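Local coordinates for protein gene activator AphA (Vibrio cholerae, PDB 1YG2) that activates virulence gene expression as a winged helix transcription factor, probably by binding DNA as a dimer, at residues K34-H37 with Q38-Y41; Y69-Q73 with A74-A78; V92-E95 with F96-K99; Q162-I165 with Q166-D169. One frame throughout, in Å; residues are numbered along the deposited sequence.

Interaction 1 of 4, residues K34-H37 with Q38-Y41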
loop_
_atom_site.group_PDB
_atom_site.type_symbol
_atom_site.label_atom_id
_atom_site.label_comp_id
_atom_site.label_asym_id
_atom_site.label_seq_id
_atom_site.Cartn_x
_atom_site.Cartn_y
_atom_site.Cartn_z
ATOM N N LYS A 34 -7.958 -6.688 7.283
ATOM C CA LYS A 34 -7.576 -7.142 8.605
ATOM C C LYS A 34 -8.327 -6.394 9.705
ATOM O O LYS A 34 -8.209 -5.177 9.829
ATOM C CB LYS A 34 -6.065 -6.952 8.769
ATOM C CG LYS A 34 -5.454 -7.583 10.005
ATOM C CD LYS A 34 -5.322 -6.593 11.148
ATOM C CE LYS A 34 -4.367 -7.137 12.208
ATOM N NZ LYS A 34 -3.015 -7.416 11.625
ATOM N N ALA A 35 -9.109 -7.128 10.489
ATOM C CA ALA A 35 -9.862 -6.546 11.601
ATOM C C ALA A 35 -10.079 -7.618 12.667
ATOM O O ALA A 35 -10.324 -8.774 12.338
ATOM C CB ALA A 35 -11.216 -6.009 11.113
ATOM N N SER A 36 -9.989 -7.244 13.940
ATOM C CA SER A 36 -10.189 -8.213 15.025
ATOM C C SER A 36 -11.665 -8.411 15.334
ATOM O O SER A 36 -12.486 -7.538 15.059
ATOM C CB SER A 36 -9.502 -7.734 16.297
ATOM O OG SER A 36 -10.130 -6.563 16.792
ATOM N N HIS A 37 -11.999 -9.564 15.908
ATOM C CA HIS A 37 -13.379 -9.866 16.281
ATOM C C HIS A 37 -13.914 -8.683 17.077
ATOM O O HIS A 37 -15.072 -8.287 16.935
ATOM C CB HIS A 37 -13.434 -11.132 17.147
ATOM C CG HIS A 37 -13.502 -12.406 16.364
ATOM N ND1 HIS A 37 -12.620 -12.708 15.347
ATOM C CD2 HIS A 37 -14.346 -13.461 16.451
ATOM C CE1 HIS A 37 -12.920 -13.891 14.841
ATOM N NE2 HIS A 37 -13.965 -14.370 15.492
ATOM N N GLN A 38 -13.046 -8.122 17.911
ATOM C CA GLN A 38 -13.396 -6.985 18.745
ATOM C C GLN A 38 -13.887 -5.845 17.860
ATOM O O GLN A 38 -15.062 -5.478 17.893
ATOM C CB GLN A 38 -12.169 -6.537 19.539
ATOM C CG GLN A 38 -12.438 -6.238 21.004
ATOM C CD GLN A 38 -13.429 -5.108 21.206
ATOM O OE1 GLN A 38 -14.619 -5.250 20.924
ATOM N NE2 GLN A 38 -12.940 -3.976 21.700
ATOM N N GLN A 39 -12.969 -5.298 17.068
ATOM C CA GLN A 39 -13.266 -4.203 16.157
ATOM C C GLN A 39 -14.560 -4.472 15.401
ATOM O O GLN A 39 -15.388 -3.578 15.235
ATOM C CB GLN A 39 -12.124 -4.030 15.156
ATOM C CG GLN A 39 -10.778 -3.743 15.787
ATOM C CD GLN A 39 -9.650 -3.734 14.769
ATOM O OE1 GLN A 39 -9.402 -4.729 14.084
ATOM N NE2 GLN A 39 -8.956 -2.609 14.670
ATOM N N VAL A 40 -14.731 -5.712 14.954
ATOM C CA VAL A 40 -15.921 -6.093 14.213
ATOM C C VAL A 40 -17.190 -5.922 15.048
ATOM O O VAL A 40 -18.147 -5.283 14.599
ATOM C CB VAL A 40 -15.810 -7.536 13.705
ATOM C CG1 VAL A 40 -17.119 -7.978 13.081
ATOM C CG2 VAL A 40 -14.691 -7.622 12.674
ATOM N N TYR A 41 -17.195 -6.478 16.260
ATOM C CA TYR A 41 -18.356 -6.354 17.140
ATOM C C TYR A 41 -18.637 -4.890 17.441
ATOM O O TYR A 41 -19.784 -4.454 17.436
ATOM C CB TYR A 41 -18.128 -7.119 18.442
ATOM C CG TYR A 41 -18.360 -8.593 18.277
ATOM C CD1 TYR A 41 -17.364 -9.519 18.584
ATOM C CD2 TYR A 41 -19.562 -9.064 17.759
ATOM C CE1 TYR A 41 -17.558 -10.882 18.368
ATOM C CE2 TYR A 41 -19.766 -10.420 17.543
ATOM C CZ TYR A 41 -18.758 -11.320 17.846
ATOM O OH TYR A 41 -18.957 -12.656 17.605
#
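Ser36 and Gln39 grip each other twice where the loop turns into the helix. Going one way, Gln39 N points at Ser36 OG, 3.1 Å off and almost straight. Coming back, Gln39 OE1 takes the Ser36 N-H at 2.6 Å, in the plane of the amide and on a lone pair, so that this N-H, on the loop side of the cap, finds its acceptor in the glutamine. The serine can do this because its hydroxyl sits between backbone N and carbonyl carbon (chi1 67°), facing back over the first turn, while the glutamine runs extended beyond CG and brings its amide alongside the loop. This reciprocal pair is a capping box, with Ser36 as N-cap. The box marks the start of helix 37-49, probably the recognition helix of the winged helix domain. The tight side continues through Val40: its N donates to Ser36 O at 2.9 Å, and its CG2 lies 3.2 Å from the same oxygen. Beyond it Ala35 CB meets Val40 CG2 at 4.1 Å, and both side chains rest on Phe25 of helix 18-25. Round the other side things are looser. Tyr41 N closes a helical turn onto His37 O at 2.9 Å, and the tyrosine ring leans past that oxygen obliquely, with CD1 3.1 Å from it. Gln38, bent at chi2, carries its amide outward; His37, Gln38 and Tyr41 are all exposed to solvent, though His37 and Tyr41 still touch Thr22 of helix 18-25.

Interaction 2 of 4, residues Y69-Q73 with A74-A78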
loop_
_atom_site.group_PDB
_atom_site.type_symbol
_atom_site.label_atom_id
_atom_site.label_comp_id
_atom_site.label_asym_id
_atom_site.label_seq_id
_atom_site.Cartn_x
_atom_site.Cartn_y
_atom_site.Cartn_z
ATOM N N TYR A 69 -28.061 -10.884 12.539
ATOM C CA TYR A 69 -28.010 -9.522 12.031
ATOM C C TYR A 69 -28.541 -9.486 10.609
ATOM O O TYR A 69 -28.402 -10.451 9.859
ATOM C CB TYR A 69 -26.580 -8.982 12.055
ATOM C CG TYR A 69 -26.061 -8.700 13.441
ATOM C CD1 TYR A 69 -25.319 -9.653 14.137
ATOM C CD2 TYR A 69 -26.333 -7.487 14.069
ATOM C CE1 TYR A 69 -24.861 -9.402 15.423
ATOM C CE2 TYR A 69 -25.882 -7.225 15.354
ATOM C CZ TYR A 69 -25.145 -8.187 16.027
ATOM O OH TYR A 69 -24.689 -7.931 17.304
ATOM N N SER A 70 -29.154 -8.370 10.241
ATOM C CA SER A 70 -29.709 -8.213 8.907
ATOM C C SER A 70 -29.444 -6.794 8.413
ATOM O O SER A 70 -29.468 -5.849 9.202
ATOM C CB SER A 70 -31.214 -8.477 8.951
ATOM O OG SER A 70 -31.780 -8.370 7.661
ATOM N N ILE A 71 -29.189 -6.638 7.118
ATOM C CA ILE A 71 -28.934 -5.306 6.566
ATOM C C ILE A 71 -30.261 -4.570 6.360
ATOM O O ILE A 71 -31.262 -5.190 5.997
ATOM C CB ILE A 71 -28.197 -5.390 5.215
ATOM C CG1 ILE A 71 -27.642 -4.013 4.838
ATOM C CG2 ILE A 71 -29.141 -5.902 4.125
ATOM C CD1 ILE A 71 -26.814 -4.011 3.561
ATOM N N THR A 72 -30.281 -3.260 6.605
ATOM C CA THR A 72 -31.510 -2.479 6.421
ATOM C C THR A 72 -31.434 -1.711 5.114
ATOM O O THR A 72 -30.394 -1.694 4.464
ATOM C CB THR A 72 -31.713 -1.451 7.539
ATOM O OG1 THR A 72 -30.650 -0.486 7.498
ATOM C CG2 THR A 72 -31.744 -2.135 8.900
ATOM N N GLN A 73 -32.535 -1.079 4.728
ATOM C CA GLN A 73 -32.552 -0.309 3.491
ATOM C C GLN A 73 -31.490 0.783 3.556
ATOM O O GLN A 73 -30.849 1.099 2.549
ATOM C CB GLN A 73 -33.925 0.326 3.265
ATOM C CG GLN A 73 -33.980 1.202 2.019
ATOM C CD GLN A 73 -33.547 0.437 0.772
ATOM O OE1 GLN A 73 -33.699 -0.779 0.707
ATOM N NE2 GLN A 73 -33.021 1.146 -0.222
ATOM N N ALA A 74 -31.305 1.359 4.742
ATOM C CA ALA A 74 -30.300 2.407 4.925
ATOM C C ALA A 74 -28.928 1.779 4.703
ATOM O O ALA A 74 -28.062 2.357 4.046
ATOM C CB ALA A 74 -30.386 2.989 6.331
ATOM N N GLY A 75 -28.741 0.586 5.263
ATOM C CA GLY A 75 -27.482 -0.118 5.090
ATOM C C GLY A 75 -27.253 -0.380 3.607
ATOM O O GLY A 75 -26.149 -0.199 3.093
ATOM N N ARG A 76 -28.301 -0.789 2.902
ATOM C CA ARG A 76 -28.171 -1.065 1.476
ATOM C C ARG A 76 -27.847 0.208 0.700
ATOM O O ARG A 76 -27.042 0.197 -0.239
ATOM C CB ARG A 76 -29.456 -1.711 0.932
ATOM C CG ARG A 76 -29.653 -3.171 1.376
ATOM C CD ARG A 76 -30.743 -3.874 0.564
ATOM N NE ARG A 76 -32.088 -3.452 0.949
ATOM C CZ ARG A 76 -32.735 -3.888 2.026
ATOM N NH1 ARG A 76 -32.170 -4.772 2.836
ATOM N NH2 ARG A 76 -33.947 -3.422 2.306
ATOM N N SER A 77 -28.458 1.309 1.109
ATOM C CA SER A 77 -28.228 2.583 0.449
ATOM C C SER A 77 -26.780 3.039 0.650
ATOM O O SER A 77 -26.138 3.512 -0.283
ATOM C CB SER A 77 -29.206 3.632 0.991
ATOM O OG SER A 77 -28.964 4.898 0.416
ATOM N N ALA A 78 -26.261 2.884 1.864
ATOM C CA ALA A 78 -24.885 3.286 2.159
ATOM C C ALA A 78 -23.870 2.424 1.401
ATOM O O ALA A 78 -22.829 2.920 0.964
ATOM C CB ALA A 78 -24.618 3.197 3.670
#
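Thr72 holds the helix start through two atoms: its carbonyl O receives Arg76 N at 2.8 Å, and its OG1, as N-cap, accepts from Gly75 N at 3.1 Å while also bonding to Gly51 O. Gln73 O receives Ser77 N in the next step of the same pattern. Arg76 then takes Gln73 side-on, NE and NH2 each reaching the single oxygen OE1 at 3.1 Å. Neither bond is straight (135° each), and the amide stands 61° from the guanidinium plane, with NE above the carbonyl plane and NH2 in it. The bend of Gln73 at chi2 (55°) brings OE1 back over the turn to be caught. One face of the guanidinium lies over the backbone, with Gln73 CA 3.5 Å above its plane. Further out, Ile71 CG2 touches Arg76 NH1 at 3.5 Å, and Ile71 CD1 lies 3.7 Å from Gly75 C, against a helix surface kept low by the glycine. The whole turn joins strand 69-71, probably the second strand of the wing, to helix 73-84: Ser70 bonds by its backbone to Thr54 of strand 53-55, Thr72 to Leu52 just before that strand, and Ile71 packs on Leu8, Leu11 and Ser12 of helix 3-13.

Interaction 3 of 4, residues V92-E95 with F96-K99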
loop_
_atom_site.group_PDB
_atom_site.type_symbol
_atom_site.label_atom_id
_atom_site.label_comp_id
_atom_site.label_asym_id
_atom_site.label_seq_id
_atom_site.Cartn_x
_atom_site.Cartn_y
_atom_site.Cartn_z
ATOM N N VAL A 92 1.433 7.630 -2.650
ATOM C CA VAL A 92 2.698 6.949 -2.442
ATOM C C VAL A 92 3.592 7.651 -1.427
ATOM O O VAL A 92 4.015 8.790 -1.626
ATOM C CB VAL A 92 3.492 6.822 -3.760
ATOM C CG1 VAL A 92 4.730 5.972 -3.530
ATOM C CG2 VAL A 92 2.612 6.221 -4.857
ATOM N N ARG A 93 3.865 6.955 -0.333
ATOM C CA ARG A 93 4.731 7.450 0.727
ATOM C C ARG A 93 5.338 6.173 1.289
ATOM O O ARG A 93 4.966 5.718 2.369
ATOM C CB ARG A 93 3.922 8.171 1.815
ATOM C CG ARG A 93 3.244 9.484 1.388
ATOM C CD ARG A 93 2.405 10.036 2.544
ATOM N NE ARG A 93 1.398 11.010 2.123
ATOM C CZ ARG A 93 1.681 12.223 1.669
ATOM N NH1 ARG A 93 2.945 12.609 1.578
ATOM N NH2 ARG A 93 0.705 13.048 1.314
ATOM N N ASP A 94 6.274 5.592 0.546
ATOM C CA ASP A 94 6.889 4.343 0.960
ATOM C C ASP A 94 7.978 4.453 2.017
ATOM O O ASP A 94 9.072 4.970 1.770
ATOM C CB ASP A 94 7.437 3.604 -0.256
ATOM C CG ASP A 94 7.926 2.221 0.094
ATOM O OD1 ASP A 94 9.147 2.003 0.143
ATOM O OD2 ASP A 94 7.076 1.347 0.336
ATOM N N GLU A 95 7.674 3.918 3.193
ATOM C CA GLU A 95 8.597 3.948 4.316
ATOM C C GLU A 95 9.883 3.176 4.045
ATOM O O GLU A 95 10.960 3.584 4.471
ATOM C CB GLU A 95 7.917 3.387 5.565
ATOM C CG GLU A 95 8.644 3.736 6.849
ATOM C CD GLU A 95 8.476 5.196 7.239
ATOM O OE1 GLU A 95 8.023 6.000 6.395
ATOM O OE2 GLU A 95 8.806 5.537 8.394
ATOM N N PHE A 96 9.782 2.056 3.345
ATOM C CA PHE A 96 10.974 1.268 3.051
ATOM C C PHE A 96 11.911 2.029 2.136
ATOM O O PHE A 96 13.130 1.990 2.302
ATOM C CB PHE A 96 10.589 -0.056 2.397
ATOM C CG PHE A 96 9.834 -0.967 3.308
ATOM C CD1 PHE A 96 8.474 -1.196 3.116
ATOM C CD2 PHE A 96 10.481 -1.582 4.371
ATOM C CE1 PHE A 96 7.766 -2.022 3.975
ATOM C CE2 PHE A 96 9.788 -2.411 5.241
ATOM C CZ PHE A 96 8.426 -2.634 5.043
ATOM N N SER A 97 11.334 2.722 1.162
ATOM C CA SER A 97 12.125 3.503 0.222
ATOM C C SER A 97 12.744 4.673 0.969
ATOM O O SER A 97 13.915 4.994 0.773
ATOM C CB SER A 97 11.253 4.023 -0.918
ATOM O OG SER A 97 10.775 2.946 -1.710
ATOM N N ALA A 98 11.948 5.299 1.829
ATOM C CA ALA A 98 12.423 6.423 2.619
ATOM C C ALA A 98 13.630 6.012 3.474
ATOM O O ALA A 98 14.602 6.741 3.561
ATOM C CB ALA A 98 11.297 6.941 3.503
ATOM N N LYS A 99 13.566 4.838 4.094
ATOM C CA LYS A 99 14.677 4.362 4.912
ATOM C C LYS A 99 15.873 4.041 4.013
ATOM O O LYS A 99 17.016 4.324 4.359
ATOM C CB LYS A 99 14.279 3.099 5.684
ATOM C CG LYS A 99 13.213 3.288 6.761
ATOM C CD LYS A 99 13.744 3.991 7.988
ATOM C CE LYS A 99 12.677 4.081 9.098
ATOM N NZ LYS A 99 12.416 2.779 9.784
#
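The Phe96 ring and the Asp94 carboxylate meet with their planes 41° apart: OD2 sits at the ring edge, near its plane, 4.0 Å from Phe96 CD1, and has a long, weak ion pair with Arg156 of the second subunit. Two other rings also come up to the phenyl, Trp164 and His89 of the second subunit, each inclined to it by about 60°. The carboxylate is used from both faces at its other oxygen. Ser97 N reaches Asp94 OD1 at 2.5 Å on the anti side, and Ser97 OG donates to the same atom at 2.6 Å, so two donors converge on OD1 from opposite faces. Asp94 CG lies anti to the backbone N (chi1 -173°), which turns the carboxylate forward over the first turn of the helix and makes Asp94 its N-cap. An acid here would be expected to be stabilised by the helix dipole. The main chain then settles into its helical pattern, Ala98 N to Asp94 O and Lys99 N to Glu95 O, both at 2.9 Å. One turn apart, Glu95 OE2 and Lys99 NZ stay 4.8 Å from each other, too far for a salt bridge, though the opposite charges probably still attract. Each has its own partner in the second subunit: Glu95 OE2 accepts from Trp82 NE1 there, while Lys99 NZ donates to Gln85 O and its side chain makes a cation-pi pair with Trp82. Helix 95-101 is thus wedged at the dimer interface, with Phe96 on Leu118 of helix 108-136 and Ser97 on Trp167 of helix 145-177.

Interaction 4 of 4, residues Q162-I165 with Q166-D169; sequences QAWI and QWAD
Trp164 lays one face of its indole against Ala168, one turn on. The methyl CB stands 4.0 Å from the centroid of the six-membered ring and 18° off its normal, a CH-pi contact. Setting CG anti to the backbone N (chi1 -174°) sends the indole forward along the helix, over Ala168 and up to Trp167. The two tryptophans meet obliquely, planes 59° apart, with Trp164 NE1 3.8 Å from Trp167 CE3. Beneath them runs ordinary alpha-helix, four successive i to i+4 bonds from Gln166 N to Gln162 O through Asp169 N to Ile165 O, in the middle of the long helix 145-177. This helix helps the C-terminal part reach the second subunit: Trp167 NE1 donates to Leu152 O there, and the Trp164 ring meets His89 of that subunit edge-to-face. Ile165 turns to another side, where it and Asp169 extend together from neighbouring turns; Ile165 CG2 lies 3.9 Å from Asp169 OD2, and the carboxylate itself is taken up by a salt bridge with Arg123 of helix 108-136. Ile165 also packs on Ser122 of that helix. Gln166 keeps its CB 3.4 Å from Ala163 O, but beyond that its extended chain leads away from the turn, and the side chain meets Leu159 of the second subunit.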
loop_
_atom_site.group_PDB
_atom_site.type_symbol
_atom_site.label_atom_id
_atom_site.label_comp_id
_atom_site.label_asym_id
_atom_site.label_seq_id
_atom_site.Cartn_x
_atom_site.Cartn_y
_atom_site.Cartn_z
ATOM N N GLN A 162 4.583 -10.792 -3.765
ATOM C CA GLN A 162 5.656 -11.395 -4.551
ATOM C C GLN A 162 6.483 -10.304 -5.210
ATOM O O GLN A 162 7.709 -10.399 -5.292
ATOM C CB GLN A 162 5.083 -12.317 -5.625
ATOM C CG GLN A 162 4.753 -13.721 -5.130
ATOM C CD GLN A 162 4.131 -14.599 -6.212
ATOM O OE1 GLN A 162 4.249 -15.824 -6.176
ATOM N NE2 GLN A 162 3.449 -13.976 -7.167
ATOM N N ALA A 163 5.809 -9.263 -5.681
ATOM C CA ALA A 163 6.509 -8.165 -6.319
ATOM C C ALA A 163 7.387 -7.467 -5.284
ATOM O O ALA A 163 8.512 -7.085 -5.571
ATOM C CB ALA A 163 5.509 -7.180 -6.925
ATOM N N TRP A 164 6.872 -7.312 -4.070
ATOM C CA TRP A 164 7.644 -6.647 -3.029
ATOM C C TRP A 164 8.886 -7.459 -2.633
ATOM O O TRP A 164 9.951 -6.895 -2.356
ATOM C CB TRP A 164 6.772 -6.396 -1.802
ATOM C CG TRP A 164 7.474 -5.584 -0.776
ATOM C CD1 TRP A 164 7.508 -4.218 -0.682
ATOM C CD2 TRP A 164 8.292 -6.082 0.289
ATOM N NE1 TRP A 164 8.299 -3.838 0.379
ATOM C CE2 TRP A 164 8.792 -4.959 0.990
ATOM C CE3 TRP A 164 8.652 -7.368 0.716
ATOM C CZ2 TRP A 164 9.634 -5.085 2.099
ATOM C CZ3 TRP A 164 9.492 -7.491 1.823
ATOM C CH2 TRP A 164 9.972 -6.354 2.502
ATOM N N ILE A 165 8.744 -8.783 -2.614
ATOM C CA ILE A 165 9.858 -9.677 -2.290
ATOM C C ILE A 165 10.920 -9.551 -3.376
ATOM O O ILE A 165 12.115 -9.497 -3.097
ATOM C CB ILE A 165 9.393 -11.142 -2.234
ATOM C CG1 ILE A 165 8.443 -11.333 -1.051
ATOM C CG2 ILE A 165 10.616 -12.067 -2.174
ATOM C CD1 ILE A 165 7.828 -12.716 -0.972
ATOM N N GLN A 166 10.479 -9.511 -4.627
ATOM C CA GLN A 166 11.419 -9.357 -5.734
ATOM C C GLN A 166 12.211 -8.056 -5.535
ATOM O O GLN A 166 13.427 -8.016 -5.726
ATOM C CB GLN A 166 10.651 -9.309 -7.054
ATOM C CG GLN A 166 11.516 -9.354 -8.290
ATOM C CD GLN A 166 10.700 -9.299 -9.579
ATOM O OE1 GLN A 166 9.766 -10.074 -9.771
ATOM N NE2 GLN A 166 11.058 -8.382 -10.467
ATOM N N TRP A 167 11.516 -6.991 -5.146
ATOM C CA TRP A 167 12.162 -5.701 -4.923
ATOM C C TRP A 167 13.131 -5.746 -3.741
ATOM O O TRP A 167 14.266 -5.284 -3.829
ATOM C CB TRP A 167 11.116 -4.617 -4.652
ATOM C CG TRP A 167 11.743 -3.299 -4.374
ATOM C CD1 TRP A 167 12.439 -2.527 -5.257
ATOM C CD2 TRP A 167 11.799 -2.623 -3.117
ATOM N NE1 TRP A 167 12.933 -1.412 -4.624
ATOM C CE2 TRP A 167 12.556 -1.447 -3.305
ATOM C CE3 TRP A 167 11.291 -2.901 -1.837
ATOM C CZ2 TRP A 167 12.815 -0.540 -2.274
ATOM C CZ3 TRP A 167 11.546 -2.002 -0.807
ATOM C CH2 TRP A 167 12.308 -0.835 -1.034
ATOM N N ALA A 168 12.657 -6.292 -2.628
ATOM C CA ALA A 168 13.457 -6.398 -1.416
ATOM C C ALA A 168 14.772 -7.115 -1.696
ATOM O O ALA A 168 15.829 -6.694 -1.216
ATOM C CB ALA A 168 12.669 -7.129 -0.353
ATOM N N ASP A 169 14.718 -8.194 -2.473
ATOM C CA ASP A 169 15.940 -8.919 -2.807
ATOM C C ASP A 169 16.873 -8.016 -3.600
ATOM O O ASP A 169 18.083 -8.026 -3.385
ATOM C CB ASP A 169 15.646 -10.172 -3.635
ATOM C CG ASP A 169 15.006 -11.276 -2.823
ATOM O OD1 ASP A 169 15.187 -11.298 -1.584
ATOM O OD2 ASP A 169 14.329 -12.133 -3.437
#

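Overall arrangement
Along the chain the four contacts follow in order without interleaving. Interactions 1 and 2 belong to the PadR-like winged helix part, at the starts of helices 37-49 and 73-84; their centres are about 20 Å apart and their nearest atoms about 5 Å. Interactions 3 and 4 belong to the C-terminal part, centres about 14 Å apart, and touch directly where Phe96 CD1 lies 3.8 Å from Trp164 NE1. Between the two parts the separation is wide: the centres of interactions 2 and 4 are about 41 Å apart. Interactions 3 and 4 both reach the second subunit, consistent with dimerisation there; interaction 1 also touches it through Lys34, while no other chain touches interaction 2.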